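Local structure of MAR1 Ribonuclease (Caenorhabditis elegans, 2B34) at residues A111-Y120 with D143-A154. The protein probably acts as a hydrolase of the isochorismatase family, and is described as a ribonuclease. Residues are numbered along the deposited sequence; the frame is centred on the assembly and turned at random.
Sequences AHVCVLQTTY and DRHFAFKQMEQA
The loop carrying Ala111 and His112 comes in close to helix 143-154, with the CA atoms of His112 and Ala147 4.6 Å apart, and helix 114-120 then runs almost exactly parallel to it, the axes 2° apart in direction and 10.1 Å apart at closest approach. Both lie against the parallel sheet of the isochorismatase alpha/beta fold, as successive helices following strands 103-109 and 128-137. His112 lies flat against Asp143: CB of Asp143 sits over the centre of the imidazole, 3.6 Å from the ring centroid in a CH-pi contact, and the carboxylate stacks with its plane only 16° from the ring's. The opposite face carries Val113 CG2. His112 ND1 and NE2 are hydrogen-bonded to Ser138 and to Glu162 of a second subunit. Asp143 OD1 bonds Thr160 of that same subunit, so the stacked pair belongs to a subunit interface. With an alanine in place of His112, Asp143 would probably lose the ring it stacks on, and Ser138 and Glu162 of the second subunit a hydrogen-bonding partner.

Farther along the helices, Ala111 CB meets Ala147 CB at 3.8 Å. Met151, its CG anti to the carbonyl carbon and the chain extended beyond, reaches in between the helices; its CG faces Leu116 CD1 at 3.8 Å, whereas the placement of its CE, near Val115 CG1, is less certain. Leu116 CD1 also covers one face of the Tyr120 ring, whose CE1 touches Ala154 CB at 3.6 Å. The Gln150 amide is steadied by NE2 donating to Phe146 O, 67° out of that carbonyl's plane. Two waters complete the link: one donates to Gln150 OE1, the other to Gln150 O at 2.7 Å, and both hydrogen-bond to Tyr120 OH.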
ATOM      1  N   ALA A 111      18.473   1.085   4.226  1.00 20.42           N
ATOM      2  CA  ALA A 111      17.109   1.599   4.153  1.00 19.90           C
ATOM      3  C   ALA A 111      16.314   1.191   5.390  1.00 19.36           C
ATOM      4  O   ALA A 111      15.524   1.969   5.909  1.00 19.02           O
ATOM      5  CB  ALA A 111      16.417   1.094   2.888  1.00 19.74           C
ATOM      6  N   HIS A 112      16.560  -0.027   5.864  1.00 19.20           N
ATOM      7  CA  HIS A 112      15.839  -0.605   6.997  1.00 18.96           C
ATOM      8  C   HIS A 112      16.591  -0.441   8.317  1.00 19.24           C
ATOM      9  O   HIS A 112      16.163  -0.967   9.348  1.00 19.39           O
ATOM     10  CB  HIS A 112      15.584  -2.086   6.727  1.00 18.65           C
ATOM     11  CG  HIS A 112      16.833  -2.907   6.670  1.00 17.56           C
ATOM     12  ND1 HIS A 112      17.818  -2.702   5.726  1.00 16.61           N
ATOM     13  CD2 HIS A 112      17.265  -3.927   7.450  1.00 16.05           C
ATOM     14  CE1 HIS A 112      18.799  -3.564   5.925  1.00 16.49           C
ATOM     15  NE2 HIS A 112      18.487  -4.317   6.965  1.00 15.75           N
ATOM     16  N   VAL A 113      17.717   0.271   8.284  1.00 19.78           N
ATOM     17  CA  VAL A 113      18.513   0.524   9.494  1.00 20.16           C
ATOM     18  C   VAL A 113      18.767   2.032   9.697  1.00 20.60           C
ATOM     19  O   VAL A 113      17.936   2.684  10.321  1.00 20.79           O
ATOM     20  CB  VAL A 113      19.810  -0.340   9.551  1.00 20.23           C
ATOM     21  CG1 VAL A 113      20.451  -0.267  10.922  1.00 19.79           C
ATOM     22  CG2 VAL A 113      19.511  -1.794   9.203  1.00 19.61           C
ATOM     23  N   CYS A 114      19.871   2.586   9.172  1.00 21.47           N
ATOM     24  CA  CYS A 114      20.162   4.037   9.297  1.00 21.43           C
ATOM     25  C   CYS A 114      19.011   4.895   8.814  1.00 20.65           C
ATOM     26  O   CYS A 114      18.577   5.797   9.521  1.00 20.85           O
ATOM     27  CB  CYS A 114      21.439   4.475   8.542  1.00 21.52           C
ATOM     28  SG  CYS A 114      21.745   6.321   8.486  1.00 24.58           S
ATOM     29  N   VAL A 115      18.534   4.614   7.603  1.00 19.87           N
ATOM     30  CA  VAL A 115      17.534   5.454   6.950  1.00 19.03           C
ATOM     31  C   VAL A 115      16.215   5.382   7.708  1.00 18.65           C
ATOM     32  O   VAL A 115      15.584   6.407   7.940  1.00 18.14           O
ATOM     33  CB  VAL A 115      17.346   5.085   5.450  1.00 19.01           C
ATOM     34  CG1 VAL A 115      16.323   5.998   4.788  1.00 18.47           C
ATOM     35  CG2 VAL A 115      18.679   5.164   4.703  1.00 19.05           C
ATOM     36  N   LEU A 116      15.819   4.170   8.101  1.00 18.45           N
ATOM     37  CA  LEU A 116      14.598   3.964   8.878  1.00 18.37           C
ATOM     38  C   LEU A 116      14.690   4.596  10.268  1.00 18.53           C
ATOM     39  O   LEU A 116      13.784   5.320  10.679  1.00 18.76           O
ATOM     40  CB  LEU A 116      14.251   2.472   8.989  1.00 18.21           C
ATOM     41  CG  LEU A 116      12.966   2.102   9.747  1.00 17.79           C
ATOM     42  CD1 LEU A 116      11.741   2.788   9.135  1.00 16.90           C
ATOM     43  CD2 LEU A 116      12.772   0.587   9.798  1.00 18.01           C
ATOM     44  N   GLN A 117      15.777   4.318  10.985  1.00 18.74           N
ATOM     45  CA  GLN A 117      15.982   4.881  12.326  1.00 19.00           C
ATOM     46  C   GLN A 117      16.089   6.404  12.295  1.00 18.76           C
ATOM     47  O   GLN A 117      15.533   7.084  13.161  1.00 18.85           O
ATOM     48  CB  GLN A 117      17.209   4.273  13.017  1.00 19.07           C
ATOM     49  CG  GLN A 117      17.107   2.772  13.335  1.00 20.96           C
ATOM     50  CD  GLN A 117      15.864   2.397  14.130  1.00 22.86           C
ATOM     51  OE1 GLN A 117      15.434   3.127  15.027  1.00 24.72           O
ATOM     52  NE2 GLN A 117      15.284   1.252  13.803  1.00 22.87           N
ATOM     53  N   THR A 118      16.796   6.932  11.299  1.00 18.61           N
ATOM     54  CA  THR A 118      16.870   8.384  11.094  1.00 18.49           C
ATOM     55  C   THR A 118      15.474   8.944  10.854  1.00 18.33           C
ATOM     56  O   THR A 118      15.078   9.918  11.493  1.00 18.23           O
ATOM     57  CB  THR A 118      17.818   8.765   9.927  1.00 18.22           C
ATOM     58  OG1 THR A 118      19.138   8.295  10.213  1.00 18.11           O
ATOM     59  CG2 THR A 118      17.866  10.277   9.718  1.00 18.40           C
ATOM     60  N   THR A 119      14.743   8.307   9.938  1.00 18.41           N
ATOM     61  CA  THR A 119      13.362   8.676   9.594  1.00 18.60           C
ATOM     62  C   THR A 119      12.465   8.778  10.834  1.00 18.84           C
ATOM     63  O   THR A 119      11.781   9.786  11.020  1.00 19.16           O
ATOM     64  CB  THR A 119      12.762   7.682   8.555  1.00 18.48           C
ATOM     65  OG1 THR A 119      13.435   7.844   7.299  1.00 18.22           O
ATOM     66  CG2 THR A 119      11.266   7.906   8.354  1.00 18.75           C
ATOM     67  N   TYR A 120      12.482   7.743  11.675  1.00 18.99           N
ATOM     68  CA  TYR A 120      11.703   7.731  12.920  1.00 19.28           C
ATOM     69  C   TYR A 120      12.091   8.864  13.866  1.00 19.53           C
ATOM     70  O   TYR A 120      11.222   9.551  14.410  1.00 19.51           O
ATOM     71  CB  TYR A 120      11.866   6.402  13.662  1.00 19.19           C
ATOM     72  CG  TYR A 120      11.129   5.208  13.092  1.00 19.33           C
ATOM     73  CD1 TYR A 120      10.153   5.350  12.094  1.00 18.67           C
ATOM     74  CD2 TYR A 120      11.387   3.924  13.586  1.00 19.02           C
ATOM     75  CE1 TYR A 120       9.476   4.234  11.590  1.00 18.22           C
ATOM     76  CE2 TYR A 120      10.715   2.812  13.095  1.00 19.22           C
ATOM     77  CZ  TYR A 120       9.762   2.970  12.102  1.00 19.16           C
ATOM     78  OH  TYR A 120       9.102   1.855  11.629  1.00 19.62           O
ATOM     79  N   ASP A 143      14.324  -6.378   2.677  1.00 14.33           N
ATOM     80  CA  ASP A 143      14.618  -5.353   3.684  1.00 14.43           C
ATOM     81  C   ASP A 143      14.281  -3.945   3.185  1.00 14.30           C
ATOM     82  O   ASP A 143      13.637  -3.173   3.896  1.00 14.50           O
ATOM     83  CB  ASP A 143      16.090  -5.431   4.118  1.00 14.28           C
ATOM     84  CG  ASP A 143      16.341  -6.527   5.145  1.00 14.83           C
ATOM     85  OD1 ASP A 143      15.378  -6.952   5.819  1.00 15.56           O
ATOM     86  OD2 ASP A 143      17.503  -6.965   5.283  1.00 14.00           O
ATOM     87  N   ARG A 144      14.717  -3.636   1.964  1.00 14.36           N
ATOM     88  CA  ARG A 144      14.459  -2.350   1.309  1.00 14.19           C
ATOM     89  C   ARG A 144      12.960  -2.129   1.073  1.00 14.53           C
ATOM     90  O   ARG A 144      12.429  -1.053   1.370  1.00 14.44           O
ATOM     91  CB  ARG A 144      15.207  -2.291  -0.030  1.00 14.20           C
ATOM     92  CG  ARG A 144      15.149  -0.937  -0.748  1.00 13.98           C
ATOM     93  CD  ARG A 144      15.661  -1.047  -2.179  1.00 13.83           C
ATOM     94  NE  ARG A 144      15.637   0.243  -2.872  1.00 13.18           N
ATOM     95  CZ  ARG A 144      15.695   0.398  -4.191  1.00 12.54           C
ATOM     96  NH1 ARG A 144      15.759  -0.659  -4.993  1.00 12.53           N
ATOM     97  NH2 ARG A 144      15.666   1.619  -4.714  1.00 11.84           N
ATOM     98  N   HIS A 145      12.298  -3.151   0.533  1.00 14.53           N
ATOM     99  CA  HIS A 145      10.869  -3.097   0.221  1.00 14.73           C
ATOM    100  C   HIS A 145      10.051  -2.707   1.446  1.00 14.40           C
ATOM    101  O   HIS A 145       9.246  -1.778   1.399  1.00 14.20           O
ATOM    102  CB  HIS A 145      10.393  -4.451  -0.324  1.00 14.83           C
ATOM    103  CG  HIS A 145       8.999  -4.430  -0.878  1.00 16.43           C
ATOM    104  ND1 HIS A 145       7.898  -4.814  -0.140  1.00 18.78           N
ATOM    105  CD2 HIS A 145       8.530  -4.089  -2.101  1.00 16.81           C
ATOM    106  CE1 HIS A 145       6.810  -4.700  -0.882  1.00 18.33           C
ATOM    107  NE2 HIS A 145       7.165  -4.261  -2.077  1.00 18.67           N
ATOM    108  N   PHE A 146      10.275  -3.414   2.549  1.00 13.99           N
ATOM    109  CA  PHE A 146       9.510  -3.167   3.757  1.00 13.87           C
ATOM    110  C   PHE A 146      10.012  -1.976   4.556  1.00 13.76           C
ATOM    111  O   PHE A 146       9.270  -1.431   5.364  1.00 13.64           O
ATOM    112  CB  PHE A 146       9.398  -4.440   4.602  1.00 13.96           C
ATOM    113  CG  PHE A 146       8.435  -5.438   4.028  1.00 14.09           C
ATOM    114  CD1 PHE A 146       7.074  -5.356   4.326  1.00 13.81           C
ATOM    115  CD2 PHE A 146       8.875  -6.428   3.153  1.00 13.87           C
ATOM    116  CE1 PHE A 146       6.166  -6.258   3.774  1.00 13.37           C
ATOM    117  CE2 PHE A 146       7.976  -7.339   2.598  1.00 14.01           C
ATOM    118  CZ  PHE A 146       6.619  -7.255   2.913  1.00 13.84           C
ATOM    119  N   ALA A 147      11.260  -1.566   4.315  1.00 13.85           N
ATOM    120  CA  ALA A 147      11.772  -0.316   4.877  1.00 14.12           C
ATOM    121  C   ALA A 147      10.863   0.823   4.450  1.00 14.26           C
ATOM    122  O   ALA A 147      10.424   1.609   5.284  1.00 14.14           O
ATOM    123  CB  ALA A 147      13.191  -0.052   4.423  1.00 13.64           C
ATOM    124  N   PHE A 148      10.563   0.881   3.152  1.00 14.75           N
ATOM    125  CA  PHE A 148       9.706   1.925   2.589  1.00 15.48           C
ATOM    126  C   PHE A 148       8.298   1.866   3.188  1.00 16.17           C
ATOM    127  O   PHE A 148       7.703   2.900   3.485  1.00 16.29           O
ATOM    128  CB  PHE A 148       9.640   1.812   1.059  1.00 15.23           C
ATOM    129  CG  PHE A 148      10.960   2.063   0.353  1.00 15.07           C
ATOM    130  CD1 PHE A 148      11.860   3.021   0.823  1.00 14.91           C
ATOM    131  CD2 PHE A 148      11.280   1.359  -0.808  1.00 14.85           C
ATOM    132  CE1 PHE A 148      13.071   3.256   0.160  1.00 14.68           C
ATOM    133  CE2 PHE A 148      12.488   1.589  -1.482  1.00 14.09           C
ATOM    134  CZ  PHE A 148      13.384   2.544  -0.996  1.00 14.15           C
ATOM    135  N   LYS A 149       7.786   0.650   3.364  1.00 17.01           N
ATOM    136  CA  LYS A 149       6.481   0.422   3.985  1.00 18.28           C
ATOM    137  C   LYS A 149       6.424   0.956   5.418  1.00 18.73           C
ATOM    138  O   LYS A 149       5.476   1.649   5.781  1.00 18.97           O
ATOM    139  CB  LYS A 149       6.122  -1.068   3.970  1.00 18.32           C
ATOM    140  CG  LYS A 149       6.042  -1.685   2.575  1.00 19.79           C
ATOM    141  CD  LYS A 149       5.145  -2.923   2.554  1.00 22.43           C
ATOM    142  CE  LYS A 149       3.708  -2.590   2.122  1.00 24.52           C
ATOM    143  NZ  LYS A 149       2.999  -1.614   3.023  1.00 24.25           N
ATOM    144  N   GLN A 150       7.442   0.637   6.218  1.00 19.33           N
ATOM    145  CA  GLN A 150       7.531   1.113   7.602  1.00 20.19           C
ATOM    146  C   GLN A 150       7.671   2.628   7.659  1.00 20.62           C
ATOM    147  O   GLN A 150       7.088   3.279   8.527  1.00 20.44           O
ATOM    148  CB  GLN A 150       8.707   0.465   8.334  1.00 20.29           C
ATOM    149  CG  GLN A 150       8.609  -1.042   8.459  1.00 21.01           C
ATOM    150  CD  GLN A 150       9.905  -1.681   8.919  1.00 21.63           C
ATOM    151  OE1 GLN A 150      10.227  -1.665  10.104  1.00 22.48           O
ATOM    152  NE2 GLN A 150      10.644  -2.267   7.982  1.00 21.22           N
ATOM    153  N   MET A 151       8.454   3.181   6.734  1.00 21.14           N
ATOM    154  CA  MET A 151       8.639   4.625   6.646  1.00 21.95           C
ATOM    155  C   MET A 151       7.316   5.339   6.383  1.00 21.56           C
ATOM    156  O   MET A 151       6.992   6.309   7.064  1.00 21.43           O
ATOM    157  CB  MET A 151       9.665   4.982   5.569  1.00 21.72           C
ATOM    158  CG  MET A 151      11.094   4.616   5.918  1.00 22.39           C
ATOM    159  SD  MET A 151      12.159   4.720   4.467  1.00 24.09           S
ATOM    160  CE  MET A 151      13.480   3.623   4.923  1.00 22.40           C
ATOM    161  N   GLU A 152       6.549   4.847   5.413  1.00 21.85           N
ATOM    162  CA  GLU A 152       5.271   5.479   5.073  1.00 22.50           C
ATOM    163  C   GLU A 152       4.186   5.250   6.129  1.00 21.92           C
ATOM    164  O   GLU A 152       3.319   6.103   6.308  1.00 22.22           O
ATOM    165  CB  GLU A 152       4.795   5.089   3.668  1.00 22.42           C
ATOM    166  CG  GLU A 152       3.915   3.853   3.587  1.00 24.02           C
ATOM    167  CD  GLU A 152       3.491   3.540   2.169  1.00 24.09           C
ATOM    168  OE1 GLU A 152       3.178   4.487   1.412  1.00 25.76           O
ATOM    169  OE2 GLU A 152       3.476   2.342   1.809  1.00 26.61           O
ATOM    170  N   GLN A 153       4.234   4.107   6.819  1.00 21.48           N
ATOM    171  CA  GLN A 153       3.345   3.848   7.959  1.00 21.28           C
ATOM    172  C   GLN A 153       3.537   4.914   9.041  1.00 20.74           C
ATOM    173  O   GLN A 153       2.570   5.365   9.658  1.00 20.47           O
ATOM    174  CB  GLN A 153       3.586   2.450   8.555  1.00 21.31           C
ATOM    175  CG  GLN A 153       3.000   1.281   7.752  1.00 21.85           C
ATOM    176  CD  GLN A 153       3.227  -0.074   8.427  1.00 22.08           C
ATOM    177  OE1 GLN A 153       4.286  -0.692   8.289  1.00 23.38           O
ATOM    178  NE2 GLN A 153       2.220  -0.543   9.152  1.00 23.40           N
ATOM    179  N   ALA A 154       4.790   5.315   9.254  1.00 20.14           N
ATOM    180  CA  ALA A 154       5.136   6.327  10.256  1.00 19.80           C
ATOM    181  C   ALA A 154       4.848   7.765   9.806  1.00 19.46           C
ATOM    182  O   ALA A 154       4.852   8.678  10.624  1.00 19.51           O
ATOM    183  CB  ALA A 154       6.593   6.180  10.664  1.00 19.88           C
TER
HETATM  184  O   HOH W   1       9.843  -0.488  12.317  1.00 18.29           O
HETATM  185  O   HOH W   2       6.203   2.239  10.833  1.00 22.14           O